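Local coordinates for protein glycerol kinase, putative (Plasmodium falciparum, PDB 2W40) that probably phosphorylates glycerol to sn-glycerol 3-phosphate at the expense of ATP, as a member of the FGGY kinase family, at residues C[269-280]-C[304-315]; C[258-268]-C[408-418]. All coordinates share one frame; numbering follows the deposited sequence.

Contacts 1 and 2 belong to one mixed sheet of the C-terminal FGGY domain and touch directly, their centres about 9 Å apart. Strand 264-268 of contact 2 runs through a short turn into its antiparallel neighbour 272-279 of contact 1; N277 N lies 2.8 Å from E263 O, and V272 CG1 packs 3.4 Å from C266 SG. At the same end of both contacts lie T270 in a loop, G315 opening a helix and G416 in a 3-10 segment, where ADP has been seen bound to this protein; this chain carries none. The side chain of M417 comes within about 4 Å of G315. Bound glycerol lies about 3 Å from the K304 side chain and, measured likewise, about 7 Å from T267.

Contact 1: C[269-280]-C[304-315]; sequences GTGVFLLINTGE and KYALEGSIGTAG
The F273 ring meets S310 and E308 of the facing strand: S310 OG lies in the ring plane at its edge, while S310 CB and E308 OE2 approach obliquely, the latter 3.4 Å from F273 CD1. Ring and carboxylate planes stand 81° apart. S310 OG donates to E308 OE2 over 2.7 Å, on the anti side of that oxygen but 29° out of the carboxylate plane, and R85 and R189 form salt bridges with E308 OE1, so the buried carboxylate is held at both oxygens. With E308 CG anti to the backbone N (chi1 172°), its extended chain runs alongside L275, whose two methyls each reach OE1. At the far end, the Y305 ring has G279 O at its edge and E280 O placed obliquely, 3.6 Å from Y305 CD2; its hydroxyl goes to I195 O.

Strands 272-279 and 304-311 are antiparallel neighbours in the mixed sheet of an actin-like ATPase domain, zipped by paired backbone bonds from V272-I311 through I276-L307. On the face carrying these residues, V272 lies side by side with I311, and I276 CG2 reaches L307 CB at 3.6 Å. Next to them V272 CG2 presses tightly on A314 CB, at 3.4 Å. N277 OD1 closes an Asx turn with G279 N and also accepts from a water that bridges to K304 NZ. Beyond the strands, G315 N bonds to G269 O at 2.9 Å, joining the turn before strand 272-279 to the start of helix 315-323.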
loop_
_atom_site.group_PDB
_atom_site.type_symbol
_atom_site.label_atom_id
_atom_site.label_comp_id
_atom_site.label_asym_id
_atom_site.label_seq_id
_atom_site.Cartn_x
_atom_site.Cartn_y
_atom_site.Cartn_z
ATOM N N GLY C 269 13.619 -15.924 7.179
ATOM C CA GLY C 269 14.448 -14.871 7.706
ATOM C C GLY C 269 14.187 -13.556 6.945
ATOM O O GLY C 269 13.078 -13.294 6.528
ATOM N N THR C 270 15.243 -12.755 6.756
ATOM C CA THR C 270 15.138 -11.595 5.846
ATOM C C THR C 270 14.538 -11.970 4.499
ATOM O O THR C 270 13.638 -11.253 3.990
ATOM C CB THR C 270 16.539 -10.988 5.682
ATOM O OG1 THR C 270 17.088 -10.579 6.959
ATOM C CG2 THR C 270 16.569 -9.814 4.791
ATOM N N GLY C 271 15.012 -13.043 3.914
ATOM C CA GLY C 271 14.318 -13.742 2.806
ATOM C C GLY C 271 13.858 -15.112 3.262
ATOM O O GLY C 271 14.060 -15.493 4.402
ATOM N N VAL C 272 13.330 -15.905 2.344
ATOM C CA VAL C 272 12.950 -17.260 2.606
ATOM C C VAL C 272 13.738 -18.094 1.589
ATOM O O VAL C 272 13.764 -17.793 0.393
ATOM C CB VAL C 272 11.441 -17.453 2.460
ATOM C CG1 VAL C 272 11.063 -18.975 2.467
ATOM C CG2 VAL C 272 10.804 -16.633 3.647
ATOM N N PHE C 273 14.368 -19.170 2.051
ATOM C CA PHE C 273 15.236 -20.000 1.199
ATOM C C PHE C 273 14.963 -21.496 1.428
ATOM O O PHE C 273 15.190 -21.996 2.507
ATOM C CB PHE C 273 16.691 -19.682 1.443
ATOM C CG PHE C 273 16.973 -18.201 1.267
ATOM C CD1 PHE C 273 17.251 -17.697 -0.002
ATOM C CD2 PHE C 273 16.846 -17.316 2.281
ATOM C CE1 PHE C 273 17.394 -16.342 -0.199
ATOM C CE2 PHE C 273 17.100 -15.981 2.054
ATOM C CZ PHE C 273 17.303 -15.533 0.797
ATOM N N LEU C 274 14.503 -22.176 0.375
ATOM C CA LEU C 274 14.247 -23.617 0.417
ATOM C C LEU C 274 15.400 -24.281 -0.317
ATOM O O LEU C 274 15.646 -23.969 -1.496
ATOM C CB LEU C 274 12.914 -23.921 -0.242
ATOM C CG LEU C 274 12.355 -25.369 0.032
ATOM C CD1 LEU C 274 10.875 -25.434 -0.216
ATOM C CD2 LEU C 274 13.067 -26.280 -0.894
ATOM N N LEU C 275 16.080 -25.229 0.357
ATOM C CA LEU C 275 17.053 -26.050 -0.297
ATOM C C LEU C 275 16.694 -27.518 -0.170
ATOM O O LEU C 275 16.311 -27.995 0.930
ATOM C CB LEU C 275 18.457 -25.837 0.242
ATOM C CG LEU C 275 19.132 -24.502 -0.197
ATOM C CD1 LEU C 275 18.680 -23.305 0.655
ATOM C CD2 LEU C 275 20.683 -24.633 -0.155
ATOM N N ILE C 276 16.867 -28.223 -1.266
ATOM C CA ILE C 276 16.767 -29.696 -1.233
ATOM C C ILE C 276 18.096 -30.321 -1.565
ATOM O O ILE C 276 18.696 -29.964 -2.574
ATOM C CB ILE C 276 15.627 -30.213 -2.193
ATOM C CG1 ILE C 276 15.430 -31.748 -2.003
ATOM C CG2 ILE C 276 15.819 -29.774 -3.661
ATOM C CD1 ILE C 276 14.046 -32.318 -2.521
ATOM N N ASN C 277 18.518 -31.332 -0.790
ATOM C CA ASN C 277 19.732 -32.039 -1.025
ATOM C C ASN C 277 19.565 -33.024 -2.190
ATOM O O ASN C 277 18.675 -33.834 -2.186
ATOM C CB ASN C 277 20.125 -32.714 0.293
ATOM C CG ASN C 277 21.514 -33.357 0.318
ATOM O OD1 ASN C 277 21.939 -34.002 -0.629
ATOM N ND2 ASN C 277 22.152 -33.289 1.499
ATOM N N THR C 278 20.405 -32.891 -3.212
ATOM C CA THR C 278 20.334 -33.739 -4.411
ATOM C C THR C 278 21.461 -34.776 -4.393
ATOM O O THR C 278 21.757 -35.420 -5.412
ATOM C CB THR C 278 20.317 -32.906 -5.738
ATOM O OG1 THR C 278 21.571 -32.243 -5.865
ATOM C CG2 THR C 278 19.147 -31.875 -5.844
ATOM N N GLY C 279 22.070 -34.965 -3.219
ATOM C CA GLY C 279 23.189 -35.926 -3.087
ATOM C C GLY C 279 24.392 -35.484 -3.924
ATOM O O GLY C 279 24.629 -34.289 -4.116
ATOM N N GLU C 280 25.137 -36.445 -4.464
ATOM C CA GLU C 280 26.328 -36.108 -5.293
ATOM C C GLU C 280 26.007 -35.645 -6.749
ATOM O O GLU C 280 26.917 -35.236 -7.484
ATOM C CB GLU C 280 27.291 -37.311 -5.304
ATOM C CG GLU C 280 27.965 -37.517 -3.937
ATOM C CD GLU C 280 28.886 -38.771 -3.917
ATOM O OE1 GLU C 280 28.907 -39.556 -4.938
ATOM O OE2 GLU C 280 29.568 -38.919 -2.877
ATOM N N LYS C 304 28.135 -32.439 -1.852
ATOM C CA LYS C 304 26.703 -32.668 -1.971
ATOM C C LYS C 304 26.131 -31.363 -2.553
ATOM O O LYS C 304 26.536 -30.279 -2.173
ATOM C CB LYS C 304 26.050 -32.979 -0.639
ATOM C CG LYS C 304 26.603 -34.277 0.054
ATOM C CD LYS C 304 26.519 -35.550 -0.783
ATOM C CE LYS C 304 27.089 -36.820 -0.047
ATOM N NZ LYS C 304 26.032 -37.498 0.711
ATOM N N TYR C 305 25.275 -31.563 -3.527
ATOM C CA TYR C 305 24.589 -30.506 -4.250
ATOM C C TYR C 305 23.187 -30.277 -3.732
ATOM O O TYR C 305 22.641 -31.060 -3.011
ATOM C CB TYR C 305 24.606 -30.825 -5.750
ATOM C CG TYR C 305 25.938 -30.670 -6.340
ATOM C CD1 TYR C 305 26.346 -29.412 -6.800
ATOM C CD2 TYR C 305 26.823 -31.749 -6.475
ATOM C CE1 TYR C 305 27.601 -29.260 -7.387
ATOM C CE2 TYR C 305 28.078 -31.636 -7.109
ATOM C CZ TYR C 305 28.486 -30.389 -7.565
ATOM O OH TYR C 305 29.726 -30.160 -8.095
ATOM N N ALA C 306 22.580 -29.208 -4.213
ATOM C CA ALA C 306 21.244 -28.802 -3.798
ATOM C C ALA C 306 20.568 -28.063 -4.956
ATOM O O ALA C 306 21.218 -27.561 -5.895
ATOM C CB ALA C 306 21.218 -27.969 -2.561
ATOM N N LEU C 307 19.263 -28.022 -4.884
ATOM C CA LEU C 307 18.357 -27.125 -5.679
ATOM C C LEU C 307 17.832 -26.139 -4.701
ATOM O O LEU C 307 17.503 -26.498 -3.576
ATOM C CB LEU C 307 17.256 -27.887 -6.400
ATOM C CG LEU C 307 17.597 -28.470 -7.705
ATOM C CD1 LEU C 307 16.380 -29.302 -8.310
ATOM C CD2 LEU C 307 18.074 -27.472 -8.777
ATOM N N GLU C 308 17.789 -24.886 -5.080
ATOM C CA GLU C 308 17.370 -23.831 -4.156
ATOM C C GLU C 308 16.350 -22.900 -4.802
ATOM O O GLU C 308 16.488 -22.458 -5.959
ATOM C CB GLU C 308 18.543 -22.920 -3.724
ATOM C CG GLU C 308 18.125 -21.663 -2.894
ATOM C CD GLU C 308 19.263 -20.823 -2.314
ATOM O OE1 GLU C 308 20.350 -21.400 -2.020
ATOM O OE2 GLU C 308 19.036 -19.614 -2.151
ATOM N N GLY C 309 15.344 -22.589 -3.997
ATOM C CA GLY C 309 14.322 -21.594 -4.257
ATOM C C GLY C 309 14.475 -20.460 -3.314
ATOM O O GLY C 309 14.426 -20.633 -2.113
ATOM N N SER C 310 14.732 -19.274 -3.884
ATOM C CA SER C 310 15.035 -18.063 -3.116
ATOM C C SER C 310 13.911 -17.042 -3.232
ATOM O O SER C 310 13.428 -16.812 -4.304
ATOM C CB SER C 310 16.344 -17.428 -3.651
ATOM O OG SER C 310 17.402 -18.375 -3.940
ATOM N N ILE C 311 13.521 -16.446 -2.102
ATOM C CA ILE C 311 12.479 -15.413 -2.010
ATOM C C ILE C 311 13.110 -14.192 -1.313
ATOM O O ILE C 311 13.623 -14.310 -0.155
ATOM C CB ILE C 311 11.246 -15.853 -1.185
ATOM C CG1 ILE C 311 10.544 -17.029 -1.902
ATOM C CG2 ILE C 311 10.310 -14.704 -0.896
ATOM C CD1 ILE C 311 9.433 -17.658 -1.107
ATOM N N GLY C 312 13.024 -13.041 -1.963
ATOM C CA GLY C 312 13.738 -11.918 -1.438
ATOM C C GLY C 312 12.977 -11.122 -0.387
ATOM O O GLY C 312 13.559 -10.593 0.550
ATOM N N THR C 313 11.651 -10.995 -0.560
ATOM C CA THR C 313 10.860 -10.201 0.404
ATOM C C THR C 313 10.193 -11.124 1.410
ATOM O O THR C 313 9.262 -11.843 1.020
ATOM C CB THR C 313 9.788 -9.323 -0.270
ATOM O OG1 THR C 313 10.434 -8.444 -1.191
ATOM C CG2 THR C 313 8.994 -8.525 0.829
ATOM N N ALA C 314 10.656 -11.118 2.676
ATOM C CA ALA C 314 10.033 -11.882 3.795
ATOM C C ALA C 314 10.182 -11.008 5.024
ATOM O O ALA C 314 9.447 -10.003 5.116
ATOM C CB ALA C 314 10.704 -13.277 3.957
ATOM N N GLY C 315 11.154 -11.271 5.901
ATOM C CA GLY C 315 11.552 -10.375 6.954
ATOM C C GLY C 315 11.903 -8.966 6.476
ATOM O O GLY C 315 11.643 -7.957 7.125
HETATM O O HOH W 1 23.377 -36.288 0.395
HETATM O O HOH W 2 21.682 -30.092 -7.631
#

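Contact 2: C[258-268]-C[408-418]; sequences IFDEGEAKCTY and LHVLRCDGGMT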
loop_
_atom_site.group_PDB
_atom_site.type_symbol
_atom_site.label_atom_id
_atom_site.label_comp_id
_atom_site.label_asym_id
_atom_site.label_seq_id
_atom_site.Cartn_x
_atom_site.Cartn_y
_atom_site.Cartn_z
ATOM N N ILE C 258 19.911 -32.062 7.126
ATOM C CA ILE C 258 19.343 -32.519 5.880
ATOM C C ILE C 258 20.520 -32.994 4.999
ATOM O O ILE C 258 20.996 -32.420 3.997
ATOM C CB ILE C 258 18.323 -31.547 5.279
ATOM C CG1 ILE C 258 19.048 -30.383 4.792
ATOM C CG2 ILE C 258 17.049 -31.211 6.273
ATOM C CD1 ILE C 258 18.275 -29.762 3.506
ATOM N N PHE C 259 21.040 -34.150 5.380
ATOM C CA PHE C 259 22.216 -34.730 4.778
ATOM C C PHE C 259 21.944 -35.797 3.765
ATOM O O PHE C 259 22.898 -36.228 3.077
ATOM C CB PHE C 259 23.110 -35.368 5.891
ATOM C CG PHE C 259 23.589 -34.411 6.942
ATOM C CD1 PHE C 259 24.256 -33.260 6.571
ATOM C CD2 PHE C 259 23.341 -34.598 8.283
ATOM C CE1 PHE C 259 24.772 -32.412 7.560
ATOM C CE2 PHE C 259 23.798 -33.730 9.255
ATOM C CZ PHE C 259 24.462 -32.619 8.895
ATOM N N ASP C 260 20.706 -36.317 3.715
ATOM C CA ASP C 260 20.385 -37.358 2.740
ATOM C C ASP C 260 19.722 -36.784 1.519
ATOM O O ASP C 260 18.925 -35.841 1.591
ATOM C CB ASP C 260 19.426 -38.408 3.296
ATOM C CG ASP C 260 19.990 -39.205 4.490
ATOM O OD1 ASP C 260 21.200 -39.390 4.562
ATOM O OD2 ASP C 260 19.172 -39.637 5.355
ATOM N N GLU C 261 20.017 -37.398 0.383
ATOM C CA GLU C 261 19.346 -37.062 -0.845
ATOM C C GLU C 261 17.815 -37.037 -0.657
ATOM O O GLU C 261 17.193 -37.977 -0.042
ATOM C CB GLU C 261 19.800 -38.070 -1.901
ATOM C CG GLU C 261 19.457 -37.757 -3.257
ATOM C CD GLU C 261 20.062 -38.755 -4.197
ATOM O OE1 GLU C 261 21.070 -39.512 -3.847
ATOM O OE2 GLU C 261 19.534 -38.769 -5.327
ATOM N N GLY C 262 17.207 -35.948 -1.161
ATOM C CA GLY C 262 15.807 -35.688 -1.076
ATOM C C GLY C 262 15.265 -34.956 0.141
ATOM O O GLY C 262 14.101 -34.582 0.161
ATOM N N GLU C 263 16.058 -34.824 1.162
ATOM C CA GLU C 263 15.682 -34.073 2.281
ATOM C C GLU C 263 15.766 -32.582 1.940
ATOM O O GLU C 263 16.734 -32.141 1.231
ATOM C CB GLU C 263 16.547 -34.331 3.475
ATOM C CG GLU C 263 16.470 -35.773 4.101
ATOM C CD GLU C 263 17.145 -35.808 5.444
ATOM O OE1 GLU C 263 18.391 -35.928 5.496
ATOM O OE2 GLU C 263 16.411 -35.592 6.482
ATOM N N ALA C 264 14.812 -31.862 2.514
ATOM C CA ALA C 264 14.581 -30.411 2.235
ATOM C C ALA C 264 14.313 -29.591 3.469
ATOM O O ALA C 264 13.637 -30.047 4.384
ATOM C CB ALA C 264 13.485 -30.197 1.306
ATOM N N LYS C 265 14.824 -28.352 3.480
ATOM C CA LYS C 265 14.522 -27.401 4.562
ATOM C C LYS C 265 14.105 -26.072 3.941
ATOM O O LYS C 265 14.445 -25.749 2.809
ATOM C CB LYS C 265 15.664 -27.229 5.485
ATOM C CG LYS C 265 16.915 -26.519 4.839
ATOM C CD LYS C 265 16.866 -24.974 5.107
ATOM C CE LYS C 265 17.978 -24.217 4.399
ATOM N NZ LYS C 265 17.612 -22.810 4.290
ATOM N N CYS C 266 13.459 -25.278 4.745
ATOM C CA CYS C 266 13.088 -23.916 4.405
ATOM C C CYS C 266 13.346 -23.012 5.597
ATOM O O CYS C 266 12.861 -23.280 6.691
ATOM C CB CYS C 266 11.656 -23.875 3.964
ATOM S SG CYS C 266 11.177 -22.252 3.382
ATOM N N THR C 267 14.180 -21.974 5.405
ATOM C CA THR C 267 14.478 -20.995 6.387
ATOM C C THR C 267 13.721 -19.715 6.101
ATOM O O THR C 267 13.768 -19.215 4.972
ATOM C CB THR C 267 16.031 -20.699 6.438
ATOM O OG1 THR C 267 16.799 -21.922 6.721
ATOM C CG2 THR C 267 16.350 -19.655 7.478
ATOM N N TYR C 268 13.075 -19.184 7.149
ATOM C CA TYR C 268 12.352 -17.963 7.121
ATOM C C TYR C 268 13.184 -16.931 7.892
ATOM O O TYR C 268 13.390 -17.017 9.118
ATOM C CB TYR C 268 10.964 -18.093 7.801
ATOM C CG TYR C 268 10.021 -19.049 7.087
ATOM C CD1 TYR C 268 8.984 -18.599 6.331
ATOM C CD2 TYR C 268 10.075 -20.404 7.288
ATOM C CE1 TYR C 268 8.115 -19.434 5.721
ATOM C CE2 TYR C 268 9.162 -21.283 6.601
ATOM C CZ TYR C 268 8.188 -20.798 5.878
ATOM O OH TYR C 268 7.286 -21.715 5.298
ATOM N N LEU C 408 6.568 -33.601 -1.295
ATOM C CA LEU C 408 7.606 -33.759 -0.288
ATOM C C LEU C 408 6.990 -34.422 0.939
ATOM O O LEU C 408 5.925 -34.008 1.386
ATOM C CB LEU C 408 8.165 -32.361 0.115
ATOM C CG LEU C 408 9.270 -31.752 -0.671
ATOM C CD1 LEU C 408 9.451 -30.308 -0.097
ATOM C CD2 LEU C 408 10.615 -32.549 -0.650
ATOM N N HIS C 409 7.685 -35.390 1.544
ATOM C CA HIS C 409 7.152 -36.028 2.766
ATOM C C HIS C 409 7.121 -35.121 3.992
ATOM O O HIS C 409 6.146 -35.135 4.794
ATOM C CB HIS C 409 7.875 -37.367 3.058
ATOM C CG HIS C 409 7.517 -38.430 2.072
ATOM N ND1 HIS C 409 6.216 -38.880 1.905
ATOM C CD2 HIS C 409 8.264 -39.081 1.144
ATOM C CE1 HIS C 409 6.187 -39.784 0.935
ATOM N NE2 HIS C 409 7.415 -39.926 0.456
ATOM N N VAL C 410 8.180 -34.311 4.155
ATOM C CA VAL C 410 8.133 -33.292 5.162
ATOM C C VAL C 410 9.019 -32.142 4.633
ATOM O O VAL C 410 9.955 -32.390 3.825
ATOM C CB VAL C 410 8.515 -33.760 6.508
ATOM C CG1 VAL C 410 10.051 -34.153 6.598
ATOM C CG2 VAL C 410 8.224 -32.720 7.502
ATOM N N LEU C 411 8.677 -30.926 5.039
ATOM C CA LEU C 411 9.523 -29.783 4.832
ATOM C C LEU C 411 9.929 -29.380 6.198
ATOM O O LEU C 411 9.063 -29.040 6.994
ATOM C CB LEU C 411 8.752 -28.636 4.089
ATOM C CG LEU C 411 9.620 -27.384 3.722
ATOM C CD1 LEU C 411 10.827 -27.846 2.812
ATOM C CD2 LEU C 411 8.667 -26.250 3.055
ATOM N N ARG C 412 11.226 -29.394 6.497
ATOM C CA ARG C 412 11.738 -28.970 7.800
ATOM C C ARG C 412 11.964 -27.457 7.711
ATOM O O ARG C 412 12.660 -27.002 6.788
ATOM C CB ARG C 412 13.065 -29.626 8.155
ATOM C CG ARG C 412 12.925 -31.095 8.310
ATOM C CD ARG C 412 14.070 -31.756 9.124
ATOM N NE ARG C 412 14.594 -31.054 10.348
ATOM C CZ ARG C 412 14.189 -31.175 11.648
ATOM N NH1 ARG C 412 13.188 -31.982 12.039
ATOM N NH2 ARG C 412 14.819 -30.490 12.596
ATOM N N CYS C 413 11.468 -26.714 8.670
ATOM C CA CYS C 413 11.420 -25.255 8.648
ATOM C C CYS C 413 12.048 -24.706 9.900
ATOM O O CYS C 413 11.958 -25.260 11.001
ATOM C CB CYS C 413 9.973 -24.706 8.479
ATOM S SG CYS C 413 9.209 -25.090 6.860
ATOM N N ASP C 414 12.663 -23.545 9.728
ATOM C CA ASP C 414 13.249 -22.850 10.798
ATOM C C ASP C 414 13.172 -21.364 10.620
ATOM O O ASP C 414 12.998 -20.872 9.555
ATOM C CB ASP C 414 14.693 -23.316 10.908
ATOM C CG ASP C 414 15.551 -23.067 9.602
ATOM O OD1 ASP C 414 15.551 -23.948 8.646
ATOM O OD2 ASP C 414 16.139 -21.938 9.571
ATOM N N GLY C 415 13.328 -20.653 11.700
ATOM C CA GLY C 415 13.327 -19.169 11.683
ATOM C C GLY C 415 12.356 -18.542 12.630
ATOM O O GLY C 415 11.393 -19.107 13.071
ATOM N N GLY C 416 12.573 -17.276 12.922
ATOM C CA GLY C 416 11.620 -16.606 13.766
ATOM C C GLY C 416 10.150 -16.741 13.483
ATOM O O GLY C 416 9.352 -16.981 14.379
ATOM N N MET C 417 9.783 -16.607 12.210
ATOM C CA MET C 417 8.442 -16.667 11.820
ATOM C C MET C 417 7.784 -18.031 12.012
ATOM O O MET C 417 6.585 -18.125 12.038
ATOM C CB MET C 417 8.409 -16.332 10.311
ATOM C CG MET C 417 8.624 -14.866 9.934
ATOM S SD MET C 417 8.374 -14.614 8.114
ATOM C CE MET C 417 8.759 -12.832 8.127
ATOM N N THR C 418 8.601 -19.089 12.215
ATOM C CA THR C 418 8.054 -20.433 12.379
ATOM C C THR C 418 7.393 -20.606 13.750
ATOM O O THR C 418 6.706 -21.601 14.002
ATOM C CB THR C 418 9.168 -21.513 12.120
ATOM O OG1 THR C 418 10.070 -21.445 13.219
ATOM C CG2 THR C 418 9.901 -21.316 10.774
HETATM O O HOH W 3 12.813 -33.365 4.257
HETATM O O HOH W 4 11.787 -15.424 10.638
HETATM O O HOH W 5 14.855 -16.096 11.868
#
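T267 and D414 sit next to each other in register on parallel strands, their side chains meeting at an angle. T267 OG1 donates to the syn lone pair of D414 OD2 at 2.9 Å and itself accepts from K265 NZ at 2.7 Å, so one hydroxyl relays between lysine and carboxylate. D414 CG is wedged between its own backbone N and carbonyl carbon (chi1 59°), which turns the carboxylate back toward T267. K265 NZ stands 5.0 Å from D414 OD1, not in contact, and also bonds to F273 O.

On the face of C266 and C413, C413 SG stands at the edge of the Y268 ring, in its plane and 3.8 Å from Y268 CE2, a sulfur-aromatic contact. T418 CG2 comes obliquely to Y268 CD2 at 3.6 Å, M417 CB packs against Y268 CB, and Y268 OH bonds to N427 OD1. C266 CB touches both C413 SG and L411 CD2, while L411 CD1 reaches A264 CB. Four backbone bonds, ending with Y268 N to D414 O, hold the strands. Past them, two waters link Y268 O to G416 N and M417 N in the 3-10 segment that begins with G416, where ADP has been seen.

Strand 264-268 lies between 272-279 and 411-414, with 435-438 beyond the latter; helix 248-255 packs on the T267 face, and helix 377-403 on C266 and Y268.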